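Local structure of alternansucrase (Leuconostoc mesenteroides, 6HVG) at residues 388-393 / 1285-1290; 452-457 / 466-471; 1189-1194 / 1259-1264; 1299-1304 / 1332-1337. The protein belongs to glycoside hydrolase family 70, binds a calcium ion, and joins a TIM-barrel-clan domain to repeats of the choline-binding type. All coordinates share one frame; numbering follows the deposited sequence.

Contact 1 (388-393 / 1285-1290); sequences ENTPHN and LQNKDA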
loop_
_atom_site.group_PDB
_atom_site.type_symbol
_atom_site.label_atom_id
_atom_site.label_comp_id
_atom_site.label_asym_id
_atom_site.label_seq_id
_atom_site.Cartn_x
_atom_site.Cartn_y
_atom_site.Cartn_z
ATOM N N GLU A 388 55.181 0.649 -2.060
ATOM C CA GLU A 388 55.693 -0.468 -1.280
ATOM C C GLU A 388 54.611 -1.382 -0.683
ATOM O O GLU A 388 54.868 -2.539 -0.393
ATOM C CB GLU A 388 56.677 0.019 -0.191
ATOM C CG GLU A 388 56.082 0.775 1.003
ATOM C CD GLU A 388 55.951 2.283 0.781
ATOM O OE1 GLU A 388 56.042 2.736 -0.393
ATOM O OE2 GLU A 388 55.724 2.998 1.789
ATOM N N ASN A 389 53.396 -0.881 -0.527
ATOM C CA ASN A 389 52.314 -1.672 0.053
ATOM C C ASN A 389 51.473 -2.434 -0.958
ATOM O O ASN A 389 50.740 -3.337 -0.580
ATOM C CB ASN A 389 51.399 -0.769 0.870
ATOM C CG ASN A 389 52.155 0.045 1.893
ATOM O OD1 ASN A 389 53.184 -0.378 2.406
ATOM N ND2 ASN A 389 51.648 1.212 2.190
ATOM N N THR A 390 51.579 -2.090 -2.233
ATOM C CA THR A 390 50.759 -2.737 -3.255
ATOM C C THR A 390 50.932 -4.263 -3.294
ATOM O O THR A 390 49.951 -4.978 -3.206
ATOM C CB THR A 390 51.018 -2.126 -4.644
ATOM O OG1 THR A 390 50.734 -0.729 -4.606
ATOM C CG2 THR A 390 50.157 -2.765 -5.722
ATOM N N PRO A 391 52.164 -4.780 -3.424
ATOM C CA PRO A 391 52.297 -6.243 -3.447
ATOM C C PRO A 391 51.789 -6.945 -2.186
ATOM O O PRO A 391 51.394 -8.101 -2.267
ATOM C CB PRO A 391 53.809 -6.492 -3.615
ATOM C CG PRO A 391 54.462 -5.204 -3.310
ATOM C CD PRO A 391 53.465 -4.108 -3.520
ATOM N N HIS A 392 51.828 -6.263 -1.042
ATOM C CA HIS A 392 51.344 -6.833 0.216
ATOM C C HIS A 392 49.803 -6.862 0.278
ATOM O O HIS A 392 49.219 -7.865 0.662
ATOM C CB HIS A 392 51.908 -6.062 1.420
ATOM C CG HIS A 392 53.411 -6.036 1.489
ATOM N ND1 HIS A 392 54.202 -7.111 1.132
ATOM C CD2 HIS A 392 54.268 -5.066 1.890
ATOM C CE1 HIS A 392 55.475 -6.800 1.294
ATOM N NE2 HIS A 392 55.543 -5.568 1.760
ATOM N N ASN A 393 49.147 -5.766 -0.102
ATOM C CA ASN A 393 47.695 -5.684 -0.068
ATOM C C ASN A 393 47.005 -6.332 -1.260
ATOM O O ASN A 393 45.792 -6.490 -1.240
ATOM C CB ASN A 393 47.219 -4.235 0.030
ATOM C CG ASN A 393 47.336 -3.665 1.437
ATOM O OD1 ASN A 393 47.265 -4.392 2.430
ATOM N ND2 ASN A 393 47.512 -2.364 1.525
ATOM N N LEU A 1285 44.650 -4.855 -6.950
ATOM C CA LEU A 1285 44.454 -6.136 -6.318
ATOM C C LEU A 1285 45.245 -7.238 -6.985
ATOM O O LEU A 1285 45.509 -8.244 -6.329
ATOM C CB LEU A 1285 42.974 -6.506 -6.268
ATOM C CG LEU A 1285 42.127 -5.813 -5.188
ATOM C CD1 LEU A 1285 42.733 -5.921 -3.803
ATOM C CD2 LEU A 1285 41.966 -4.369 -5.515
ATOM N N GLN A 1286 45.664 -7.043 -8.236
ATOM C CA GLN A 1286 46.511 -8.015 -8.939
ATOM C C GLN A 1286 47.985 -7.638 -8.974
ATOM O O GLN A 1286 48.761 -8.203 -9.746
ATOM C CB GLN A 1286 46.037 -8.173 -10.364
ATOM C CG GLN A 1286 44.602 -8.615 -10.510
ATOM C CD GLN A 1286 44.230 -8.740 -11.967
ATOM O OE1 GLN A 1286 44.459 -7.824 -12.759
ATOM N NE2 GLN A 1286 43.693 -9.892 -12.341
ATOM N N ASN A 1287 48.364 -6.705 -8.109
ATOM C CA ASN A 1287 49.729 -6.157 -8.052
ATOM C C ASN A 1287 50.163 -5.610 -9.383
ATOM O O ASN A 1287 51.249 -5.930 -9.847
ATOM C CB ASN A 1287 50.740 -7.197 -7.539
ATOM C CG ASN A 1287 52.069 -6.568 -7.111
ATOM O OD1 ASN A 1287 52.149 -5.403 -6.761
ATOM N ND2 ASN A 1287 53.126 -7.335 -7.200
ATOM N N LYS A 1288 49.303 -4.826 -10.017
ATOM C CA LYS A 1288 49.663 -4.146 -11.226
ATOM C C LYS A 1288 49.475 -2.712 -10.902
ATOM O O LYS A 1288 48.875 -2.388 -9.891
ATOM C CB LYS A 1288 48.775 -4.578 -12.388
ATOM C CG LYS A 1288 49.004 -6.017 -12.794
ATOM C CD LYS A 1288 48.309 -6.286 -14.125
ATOM C CE LYS A 1288 48.324 -7.770 -14.507
ATOM N NZ LYS A 1288 49.724 -8.288 -14.617
ATOM N N ASP A 1289 49.993 -1.843 -11.757
ATOM C CA ASP A 1289 49.952 -0.408 -11.520
ATOM C C ASP A 1289 48.687 0.224 -12.063
ATOM O O ASP A 1289 48.391 0.098 -13.245
ATOM C CB ASP A 1289 51.146 0.267 -12.173
ATOM C CG ASP A 1289 51.165 1.772 -11.944
ATOM O OD1 ASP A 1289 50.718 2.256 -10.885
ATOM O OD2 ASP A 1289 51.663 2.484 -12.825
ATOM N N ALA A 1290 47.929 0.849 -11.171
ATOM C CA ALA A 1290 46.668 1.463 -11.503
ATOM C C ALA A 1290 46.887 2.951 -11.540
ATOM O O ALA A 1290 47.252 3.528 -10.540
ATOM C CB ALA A 1290 45.619 1.107 -10.448
#
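Asn1287 OD1 lies against Thr390 and Pro391 of the short helix 390-393, but takes no hydrogen bond from either. It lies 3.5 Å from Thr390 CG2. It also sits 3.4 Å from Pro391 N, a proline nitrogen that has no hydrogen to give. The amide crosses the proline ring at a slant, and its other branch, ND2, comes to 3.7 Å from Pro391 CB. Asn1287 reaches the helix because its CG is trans to its own nitrogen (chi1 -164°), on a backbone with positive phi. Thr390 presents its methyl group to Asn1287 and turns OG1 back to the backbone nitrogen of Asn387. At the far end of the helix, Leu1285 CD1 rests 4.0 Å from Asn393 O, an oxygen that accepts a hydrogen bond from Tyr416 OH. The short helix is closed by Asn393 N to Asn389 O at 2.9 Å. Backbone bonds just beside the contact, Leu1285 with Ala395 and Ala1290 with Gln385, link the neighbourhoods of the two segments. Between the two segments themselves, therefore, cohesion comes from van der Waals contact, and the directional bonds lie at the flanks.

Contact 2 (452-457 / 466-471); sequences NYLNFM and TTYTAA
This contact belongs to the loop between helix 447-462 and helix 474-495, where the chain folds back along the helix it has just left. Asn455, on the flank of that helix, points its amide at the backbone of Tyr468. One bond runs from Asn455 ND2 to Tyr468 O, 3.1 Å long and bent to 136° at the hydrogen. It uses a lone pair in the carbonyl plane, while the acceptor lies 27° out of the plane of the asparagine amide. Asn455 OD1 faces Tyr468 N at 3.0 Å, as an acceptor for that N-H. In the model the whole amide, not only OD1, is crowded against Thr466 O, so its exact place is uncertain. If both bonds hold, one side-chain amide serves both the N-H and the C=O of a single residue, as a neighbouring strand would. Next to the amide, apolar groups meet. Leu454 CD1 meets Tyr468 CD2 at 3.8 Å, and Leu454 CB lies at the edge of the ring, in its plane. Thr466 CB lies over one face, 3.4 Å above the plane and offset toward the rim. Thr466 OG1 also has a weak bond to Ser458 OG. Further out, Tyr468 leans on Ala451 of helix 447-462 and on Ala480 of helix 474-495. Tyr468 thus touches both helices, and Leu454 joins them directly through Leu477.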
loop_
_atom_site.group_PDB
_atom_site.type_symbol
_atom_site.label_atom_id
_atom_site.label_comp_id
_atom_site.label_asym_id
_atom_site.label_seq_id
_atom_site.Cartn_x
_atom_site.Cartn_y
_atom_site.Cartn_z
ATOM N N ASN A 452 34.839 9.438 2.054
ATOM C CA ASN A 452 33.810 9.163 3.058
ATOM C C ASN A 452 34.229 8.023 3.986
ATOM O O ASN A 452 34.046 8.117 5.198
ATOM C CB ASN A 452 32.464 8.855 2.404
ATOM C CG ASN A 452 31.810 10.082 1.796
ATOM O OD1 ASN A 452 32.152 11.206 2.118
ATOM N ND2 ASN A 452 30.847 9.864 0.930
ATOM N N TYR A 453 34.801 6.969 3.418
ATOM C CA TYR A 453 35.339 5.869 4.200
ATOM C C TYR A 453 36.359 6.383 5.202
ATOM O O TYR A 453 36.287 6.047 6.367
ATOM C CB TYR A 453 35.992 4.826 3.294
ATOM C CG TYR A 453 36.920 3.857 4.003
ATOM C CD1 TYR A 453 36.436 2.701 4.601
ATOM C CD2 TYR A 453 38.273 4.087 4.061
ATOM C CE1 TYR A 453 37.286 1.807 5.236
ATOM C CE2 TYR A 453 39.138 3.203 4.699
ATOM C CZ TYR A 453 38.647 2.063 5.278
ATOM O OH TYR A 453 39.528 1.216 5.902
ATOM N N LEU A 454 37.301 7.202 4.739
ATOM C CA LEU A 454 38.359 7.736 5.592
ATOM C C LEU A 454 37.804 8.568 6.725
ATOM O O LEU A 454 38.200 8.369 7.877
ATOM C CB LEU A 454 39.347 8.594 4.796
ATOM C CG LEU A 454 40.166 7.824 3.773
ATOM C CD1 LEU A 454 40.909 8.805 2.896
ATOM C CD2 LEU A 454 41.158 6.860 4.418
ATOM N N ASN A 455 36.874 9.466 6.412
ATOM C CA ASN A 455 36.236 10.281 7.442
ATOM C C ASN A 455 35.434 9.434 8.453
ATOM O O ASN A 455 35.465 9.704 9.646
ATOM C CB ASN A 455 35.314 11.319 6.821
ATOM C CG ASN A 455 36.056 12.359 6.041
ATOM O OD1 ASN A 455 37.276 12.449 6.106
ATOM N ND2 ASN A 455 35.331 13.159 5.301
ATOM N N PHE A 456 34.716 8.421 7.977
ATOM C CA PHE A 456 33.929 7.560 8.853
ATOM C C PHE A 456 34.810 6.740 9.819
ATOM O O PHE A 456 34.547 6.704 11.018
ATOM C CB PHE A 456 33.056 6.637 8.013
ATOM C CG PHE A 456 32.162 5.739 8.810
ATOM C CD1 PHE A 456 30.925 6.184 9.232
ATOM C CD2 PHE A 456 32.521 4.423 9.068
ATOM C CE1 PHE A 456 30.074 5.345 9.933
ATOM C CE2 PHE A 456 31.686 3.585 9.785
ATOM C CZ PHE A 456 30.471 4.060 10.232
ATOM N N MET A 457 35.843 6.086 9.299
ATOM C CA MET A 457 36.738 5.272 10.127
ATOM C C MET A 457 37.528 6.120 11.115
ATOM O O MET A 457 37.732 5.701 12.256
ATOM C CB MET A 457 37.717 4.480 9.272
ATOM C CG MET A 457 37.059 3.441 8.382
ATOM S SD MET A 457 36.538 1.939 9.222
ATOM C CE MET A 457 34.781 2.102 9.068
ATOM N N THR A 466 39.453 13.392 10.012
ATOM C CA THR A 466 39.772 14.081 8.791
ATOM C C THR A 466 38.517 14.541 8.079
ATOM O O THR A 466 37.513 13.837 8.030
ATOM C CB THR A 466 40.623 13.185 7.844
ATOM O OG1 THR A 466 39.983 11.905 7.652
ATOM C CG2 THR A 466 42.026 12.964 8.410
ATOM N N THR A 467 38.589 15.745 7.537
ATOM C CA THR A 467 37.589 16.256 6.609
ATOM C C THR A 467 38.136 16.077 5.213
ATOM O O THR A 467 38.872 16.908 4.709
ATOM C CB THR A 467 37.347 17.759 6.837
ATOM O OG1 THR A 467 37.495 18.065 8.230
ATOM C CG2 THR A 467 35.957 18.149 6.327
ATOM N N TYR A 468 37.813 14.970 4.586
ATOM C CA TYR A 468 38.211 14.773 3.219
ATOM C C TYR A 468 37.054 14.863 2.242
ATOM O O TYR A 468 35.976 14.384 2.512
ATOM C CB TYR A 468 38.932 13.431 3.100
ATOM C CG TYR A 468 40.330 13.399 3.688
ATOM C CD1 TYR A 468 41.215 14.469 3.527
ATOM C CD2 TYR A 468 40.790 12.257 4.359
ATOM C CE1 TYR A 468 42.502 14.406 4.049
ATOM C CE2 TYR A 468 42.055 12.200 4.898
ATOM C CZ TYR A 468 42.911 13.264 4.740
ATOM O OH TYR A 468 44.198 13.179 5.254
ATOM N N THR A 469 37.297 15.508 1.115
ATOM C CA THR A 469 36.319 15.651 0.056
ATOM C C THR A 469 36.869 14.895 -1.141
ATOM O O THR A 469 38.030 14.477 -1.169
ATOM C CB THR A 469 36.093 17.138 -0.272
ATOM O OG1 THR A 469 35.916 17.810 0.957
ATOM C CG2 THR A 469 34.837 17.386 -1.087
ATOM N N ALA A 470 35.993 14.642 -2.088
ATOM C CA ALA A 470 36.383 14.065 -3.357
ATOM C C ALA A 470 37.474 14.909 -4.026
ATOM O O ALA A 470 38.255 14.402 -4.801
ATOM C CB ALA A 470 35.152 13.936 -4.242
ATOM N N ALA A 471 37.525 16.194 -3.708
ATOM C CA ALA A 471 38.541 17.093 -4.267
ATOM C C ALA A 471 39.960 16.871 -3.742
ATOM O O ALA A 471 40.925 17.317 -4.360
ATOM C CB ALA A 471 38.132 18.547 -4.048
#

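Contact 3 (1189-1194 / 1259-1264); sequences NLLYVA and YYVLKD
Leu1190 and Tyr1259 meet at a slant, with both leucine methyl groups against the hydroxyl end of the ring. Leu1190 CD2 lies 3.7 Å from Tyr1259 OH, and Leu1190 CD1 is 4.0 Å from Tyr1259 CZ. Tyr1259 O, on the backbone, has a weak bond to Trp515 NE1. Val1193 meets the second tyrosine differently. Its CG2 approaches the edge of the Tyr1260 ring, near the ring plane, at 4.1 Å from CD2. The same methyl group touches Val1261 CG2 at 4.0 Å, so it lies against both residues. Val1261 is the middle piece. With CG1 trans to the backbone nitrogen (chi1 -180°), its two methyl groups fork over Leu1191: CG1 is 3.9 Å from Leu1191 CB, and CG2 is 3.5 Å from Leu1191 O. No hydrogen bond crosses the contact. Polar ends are served by other residues. Tyr1260 OH binds Asp413, and Tyr1192, which starts off away from the contact, binds Glu520 through its OH. Leu1190, Tyr1192 and Ala1194 bond through the backbone to strand 1166-1175, and a G1 beta bulge at Asn1189 and Leu1190 faces Ala1172. Strand 1190-1197 is an outermost strand of a six-stranded antiparallel sheet. Side-chain packing sets the loop that follows strand 1248-1252 against this outer strand, in a sheet consistent with domain B of family 70 enzymes.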
loop_
_atom_site.group_PDB
_atom_site.type_symbol
_atom_site.label_atom_id
_atom_site.label_comp_id
_atom_site.label_asym_id
_atom_site.label_seq_id
_atom_site.Cartn_x
_atom_site.Cartn_y
_atom_site.Cartn_z
ATOM N N ASN A 1189 18.236 -2.451 -15.757
ATOM C CA ASN A 1189 19.156 -3.539 -16.060
ATOM C C ASN A 1189 20.440 -3.532 -15.235
ATOM O O ASN A 1189 21.505 -3.792 -15.772
ATOM C CB ASN A 1189 19.480 -3.548 -17.542
ATOM C CG ASN A 1189 18.250 -3.785 -18.404
ATOM O OD1 ASN A 1189 17.543 -4.758 -18.248
ATOM N ND2 ASN A 1189 18.019 -2.911 -19.341
ATOM N N LEU A 1190 20.328 -3.255 -13.934
ATOM C CA LEU A 1190 21.485 -3.260 -13.013
ATOM C C LEU A 1190 21.625 -4.579 -12.261
ATOM O O LEU A 1190 20.639 -5.265 -12.006
ATOM C CB LEU A 1190 21.378 -2.149 -11.962
ATOM C CG LEU A 1190 21.178 -0.725 -12.480
ATOM C CD1 LEU A 1190 21.205 0.241 -11.307
ATOM C CD2 LEU A 1190 22.229 -0.346 -13.495
ATOM N N LEU A 1191 22.853 -4.926 -11.903
ATOM C CA LEU A 1191 23.089 -6.144 -11.154
ATOM C C LEU A 1191 22.774 -5.872 -9.691
ATOM O O LEU A 1191 23.102 -4.815 -9.135
ATOM C CB LEU A 1191 24.521 -6.679 -11.337
ATOM C CG LEU A 1191 24.986 -7.070 -12.749
ATOM C CD1 LEU A 1191 26.126 -8.083 -12.685
ATOM C CD2 LEU A 1191 23.880 -7.621 -13.624
ATOM N N TYR A 1192 22.125 -6.856 -9.076
ATOM C CA TYR A 1192 21.561 -6.705 -7.741
ATOM C C TYR A 1192 21.678 -8.034 -7.039
ATOM O O TYR A 1192 21.564 -9.077 -7.680
ATOM C CB TYR A 1192 20.090 -6.325 -7.856
ATOM C CG TYR A 1192 19.474 -5.752 -6.617
ATOM C CD1 TYR A 1192 19.610 -4.419 -6.316
ATOM C CD2 TYR A 1192 18.701 -6.528 -5.788
ATOM C CE1 TYR A 1192 19.024 -3.875 -5.189
ATOM C CE2 TYR A 1192 18.115 -6.002 -4.663
ATOM C CZ TYR A 1192 18.276 -4.674 -4.366
ATOM O OH TYR A 1192 17.693 -4.149 -3.227
ATOM N N VAL A 1193 21.931 -7.984 -5.734
ATOM C CA VAL A 1193 21.955 -9.178 -4.908
ATOM C C VAL A 1193 20.581 -9.318 -4.293
ATOM O O VAL A 1193 20.159 -8.478 -3.523
ATOM C CB VAL A 1193 22.989 -9.073 -3.781
ATOM C CG1 VAL A 1193 22.845 -10.230 -2.813
ATOM C CG2 VAL A 1193 24.387 -9.074 -4.356
ATOM N N ALA A 1194 19.888 -10.391 -4.651
ATOM C CA ALA A 1194 18.579 -10.687 -4.105
ATOM C C ALA A 1194 18.624 -11.976 -3.305
ATOM O O ALA A 1194 19.556 -12.755 -3.439
ATOM C CB ALA A 1194 17.573 -10.809 -5.230
ATOM N N TYR A 1259 24.204 0.035 -6.811
ATOM C CA TYR A 1259 25.573 -0.430 -7.129
ATOM C C TYR A 1259 26.262 -1.069 -5.932
ATOM O O TYR A 1259 27.420 -0.800 -5.659
ATOM C CB TYR A 1259 26.400 0.718 -7.712
ATOM C CG TYR A 1259 25.792 1.271 -8.979
ATOM C CD1 TYR A 1259 25.851 0.544 -10.156
ATOM C CD2 TYR A 1259 25.135 2.510 -8.995
ATOM C CE1 TYR A 1259 25.283 1.023 -11.318
ATOM C CE2 TYR A 1259 24.565 3.007 -10.161
ATOM C CZ TYR A 1259 24.643 2.257 -11.320
ATOM O OH TYR A 1259 24.073 2.729 -12.489
ATOM N N TYR A 1260 25.530 -1.914 -5.214
ATOM C CA TYR A 1260 26.085 -2.766 -4.165
ATOM C C TYR A 1260 26.931 -3.867 -4.810
ATOM O O TYR A 1260 27.874 -4.353 -4.198
ATOM C CB TYR A 1260 24.936 -3.362 -3.351
ATOM C CG TYR A 1260 25.317 -4.271 -2.209
ATOM C CD1 TYR A 1260 25.955 -3.774 -1.096
ATOM C CD2 TYR A 1260 24.996 -5.620 -2.229
ATOM C CE1 TYR A 1260 26.281 -4.594 -0.050
ATOM C CE2 TYR A 1260 25.328 -6.455 -1.185
ATOM C CZ TYR A 1260 25.970 -5.943 -0.104
ATOM O OH TYR A 1260 26.309 -6.777 0.945
ATOM N N VAL A 1261 26.571 -4.256 -6.035
ATOM C CA VAL A 1261 27.402 -5.126 -6.858
ATOM C C VAL A 1261 28.433 -4.239 -7.545
ATOM O O VAL A 1261 28.072 -3.334 -8.291
ATOM C CB VAL A 1261 26.592 -5.858 -7.937
ATOM C CG1 VAL A 1261 27.499 -6.767 -8.769
ATOM C CG2 VAL A 1261 25.463 -6.678 -7.322
ATOM N N LEU A 1262 29.715 -4.495 -7.287
ATOM C CA LEU A 1262 30.775 -3.540 -7.608
ATOM C C LEU A 1262 31.178 -3.515 -9.067
ATOM O O LEU A 1262 31.247 -4.540 -9.732
ATOM C CB LEU A 1262 31.996 -3.808 -6.751
ATOM C CG LEU A 1262 31.747 -3.635 -5.256
ATOM C CD1 LEU A 1262 32.927 -4.109 -4.426
ATOM C CD2 LEU A 1262 31.444 -2.184 -4.969
ATOM N N LYS A 1263 31.468 -2.301 -9.523
ATOM C CA LYS A 1263 31.570 -1.964 -10.928
ATOM C C LYS A 1263 32.661 -0.925 -11.119
ATOM O O LYS A 1263 32.932 -0.140 -10.217
ATOM C CB LYS A 1263 30.211 -1.412 -11.339
ATOM C CG LYS A 1263 29.959 -1.075 -12.799
ATOM C CD LYS A 1263 28.924 0.039 -12.875
ATOM C CE LYS A 1263 28.261 0.242 -14.223
ATOM N NZ LYS A 1263 27.478 1.511 -14.204
ATOM N N ASP A 1264 33.310 -0.958 -12.277
ATOM C CA ASP A 1264 34.281 0.043 -12.658
ATOM C C ASP A 1264 33.575 1.100 -13.487
ATOM O O ASP A 1264 32.920 0.758 -14.476
ATOM C CB ASP A 1264 35.375 -0.599 -13.490
ATOM C CG ASP A 1264 36.246 0.419 -14.173
ATOM O OD1 ASP A 1264 36.847 1.256 -13.469
ATOM O OD2 ASP A 1264 36.312 0.405 -15.413
#

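Contact 4 (1299-1304 / 1332-1337); sequences SGVKYY and MVRSQQ
Met1332 N donates to Val1301 O across 2.9 Å, almost straight at 173° and in the carbonyl plane. The backbones run antiparallel here, and where a second direct bond might be expected a water bridges Val1301 N and Met1332 O. That water accepts from Val1301 N and donates to Met1332 O, each at 2.9 Å. It also accepts from Arg1334 NE, so three groups hold it. The side chains of Val1301 and Met1332 run side by side in the same direction. Met1332 is extended until its last torsion, where it bends (chi3 -68°) and brings CE to 3.8 Å from Val1301 CG1. Arg1334 NH2 comes obliquely to Gly1300, 4.0 Å from its CA. Ser1299 O lies near the plane of the guanidinium at its edge, too distant for a bond. The next shell fixes these groups. Asp1297 OD1 accepts from Gly1300 N and holds the turn before Val1301. Tyr1324, Phe1326 and Phe1294 touch Met1332. Strand 1301-1304 pairs with strand 1294-1296 in a two-stranded hairpin. Val1333 bonds through the backbone to Tyr1325 of strand 1323-1326, so segment 1332-1337 lies between the hairpin and that strand.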
loop_
_atom_site.group_PDB
_atom_site.type_symbol
_atom_site.label_atom_id
_atom_site.label_comp_id
_atom_site.label_asym_id
_atom_site.label_seq_id
_atom_site.Cartn_x
_atom_site.Cartn_y
_atom_site.Cartn_z
ATOM N N SER A 1299 45.297 15.061 -28.902
ATOM C CA SER A 1299 43.914 14.842 -29.364
ATOM C C SER A 1299 42.830 15.334 -28.387
ATOM O O SER A 1299 41.822 15.879 -28.822
ATOM C CB SER A 1299 43.697 13.360 -29.685
ATOM O OG SER A 1299 44.559 12.962 -30.745
ATOM N N GLY A 1300 43.033 15.147 -27.085
ATOM C CA GLY A 1300 42.031 15.549 -26.117
ATOM C C GLY A 1300 42.302 15.054 -24.710
ATOM O O GLY A 1300 43.416 14.631 -24.397
ATOM N N VAL A 1301 41.280 15.075 -23.854
ATOM C CA VAL A 1301 41.431 14.660 -22.454
ATOM C C VAL A 1301 40.955 13.235 -22.230
ATOM O O VAL A 1301 39.937 12.826 -22.766
ATOM C CB VAL A 1301 40.684 15.600 -21.526
ATOM C CG1 VAL A 1301 41.011 15.308 -20.079
ATOM C CG2 VAL A 1301 41.047 17.034 -21.845
ATOM N N LYS A 1302 41.728 12.477 -21.473
ATOM C CA LYS A 1302 41.402 11.101 -21.121
ATOM C C LYS A 1302 41.236 11.009 -19.611
ATOM O O LYS A 1302 41.710 11.887 -18.883
ATOM C CB LYS A 1302 42.523 10.173 -21.573
ATOM C CG LYS A 1302 42.786 10.232 -23.072
ATOM C CD LYS A 1302 43.793 9.204 -23.540
ATOM C CE LYS A 1302 45.177 9.502 -22.992
ATOM N NZ LYS A 1302 46.066 8.416 -23.451
ATOM N N TYR A 1303 40.592 9.945 -19.136
ATOM C CA TYR A 1303 40.459 9.719 -17.698
ATOM C C TYR A 1303 40.654 8.266 -17.349
ATOM O O TYR A 1303 40.218 7.401 -18.087
ATOM C CB TYR A 1303 39.091 10.176 -17.194
ATOM C CG TYR A 1303 38.841 9.816 -15.744
ATOM C CD1 TYR A 1303 39.292 10.624 -14.710
ATOM C CD2 TYR A 1303 38.155 8.668 -15.415
ATOM C CE1 TYR A 1303 39.082 10.269 -13.382
ATOM C CE2 TYR A 1303 37.926 8.321 -14.110
ATOM C CZ TYR A 1303 38.385 9.109 -13.097
ATOM O OH TYR A 1303 38.104 8.745 -11.803
ATOM N N TYR A 1304 41.333 8.010 -16.236
ATOM C CA TYR A 1304 41.540 6.659 -15.754
ATOM C C TYR A 1304 40.933 6.532 -14.351
ATOM O O TYR A 1304 41.183 7.370 -13.481
ATOM C CB TYR A 1304 43.038 6.332 -15.725
ATOM C CG TYR A 1304 43.617 6.070 -17.081
ATOM C CD1 TYR A 1304 43.934 7.116 -17.954
ATOM C CD2 TYR A 1304 43.860 4.778 -17.499
ATOM C CE1 TYR A 1304 44.462 6.864 -19.212
ATOM C CE2 TYR A 1304 44.394 4.518 -18.747
ATOM C CZ TYR A 1304 44.690 5.551 -19.591
ATOM O OH TYR A 1304 45.192 5.229 -20.816
ATOM N N MET A 1332 37.199 12.838 -23.750
ATOM C CA MET A 1332 36.196 13.753 -23.246
ATOM C C MET A 1332 35.604 14.549 -24.390
ATOM O O MET A 1332 36.323 14.984 -25.285
ATOM C CB MET A 1332 36.863 14.700 -22.238
ATOM C CG MET A 1332 35.989 15.769 -21.655
ATOM S SD MET A 1332 36.904 16.919 -20.616
ATOM C CE MET A 1332 37.336 15.847 -19.258
ATOM N N VAL A 1333 34.294 14.739 -24.364
ATOM C CA VAL A 1333 33.607 15.554 -25.367
ATOM C C VAL A 1333 33.626 16.989 -24.894
ATOM O O VAL A 1333 33.313 17.262 -23.729
ATOM C CB VAL A 1333 32.139 15.090 -25.561
ATOM C CG1 VAL A 1333 31.314 16.113 -26.327
ATOM C CG2 VAL A 1333 32.110 13.720 -26.250
ATOM N N ARG A 1334 33.980 17.901 -25.796
ATOM C CA ARG A 1334 34.131 19.315 -25.468
ATOM C C ARG A 1334 33.689 20.163 -26.643
ATOM O O ARG A 1334 33.932 19.802 -27.776
ATOM C CB ARG A 1334 35.612 19.617 -25.176
ATOM C CG ARG A 1334 36.260 18.747 -24.094
ATOM C CD ARG A 1334 37.711 19.125 -23.831
ATOM N NE ARG A 1334 38.546 18.745 -24.961
ATOM C CZ ARG A 1334 39.419 19.531 -25.574
ATOM N NH1 ARG A 1334 39.644 20.774 -25.161
ATOM N NH2 ARG A 1334 40.078 19.046 -26.612
ATOM N N SER A 1335 33.097 21.315 -26.385
ATOM C CA SER A 1335 32.644 22.175 -27.474
ATOM C C SER A 1335 33.807 22.934 -28.079
ATOM O O SER A 1335 34.708 23.407 -27.378
ATOM C CB SER A 1335 31.547 23.138 -27.002
ATOM O OG SER A 1335 32.033 24.097 -26.072
ATOM N N GLN A 1336 33.772 23.053 -29.399
ATOM C CA GLN A 1336 34.805 23.744 -30.162
ATOM C C GLN A 1336 34.271 25.133 -30.465
ATOM O O GLN A 1336 33.075 25.352 -30.368
ATOM C CB GLN A 1336 35.091 22.979 -31.448
ATOM C CG GLN A 1336 35.409 21.499 -31.221
ATOM C CD GLN A 1336 36.681 21.283 -30.397
ATOM O OE1 GLN A 1336 37.668 22.016 -30.539
ATOM N NE2 GLN A 1336 36.658 20.277 -29.520
ATOM N N GLN A 1337 35.146 26.078 -30.814
ATOM C CA GLN A 1337 34.706 27.449 -31.147
ATOM C C GLN A 1337 33.863 27.462 -32.439
ATOM O O GLN A 1337 34.182 26.760 -33.402
ATOM C CB GLN A 1337 35.904 28.399 -31.280
HETATM O O HOH W 1 39.031 15.919 -25.422
#

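In the fold
All four contacts lie on the same side of the chain's centre. Along the chain, contact 1 closes a loop of 891 residues that holds contact 2 and then contact 3; contact 4 follows. Contacts 1 and 2 have centres about 22 Å apart, and contact 3 lies about 25 Å from contact 1 and 24 Å from contact 2. Contact 4 is 29 to 30 Å from the others, centre to centre. None touch. Contact 3 involves the outer strand of the six-stranded sheet, contact 2 the helix 447-462, and contact 4 the two-stranded hairpin beside the repeats. The chain leaves and returns through contact 1, consistent with the U-shaped course of family 70 enzymes.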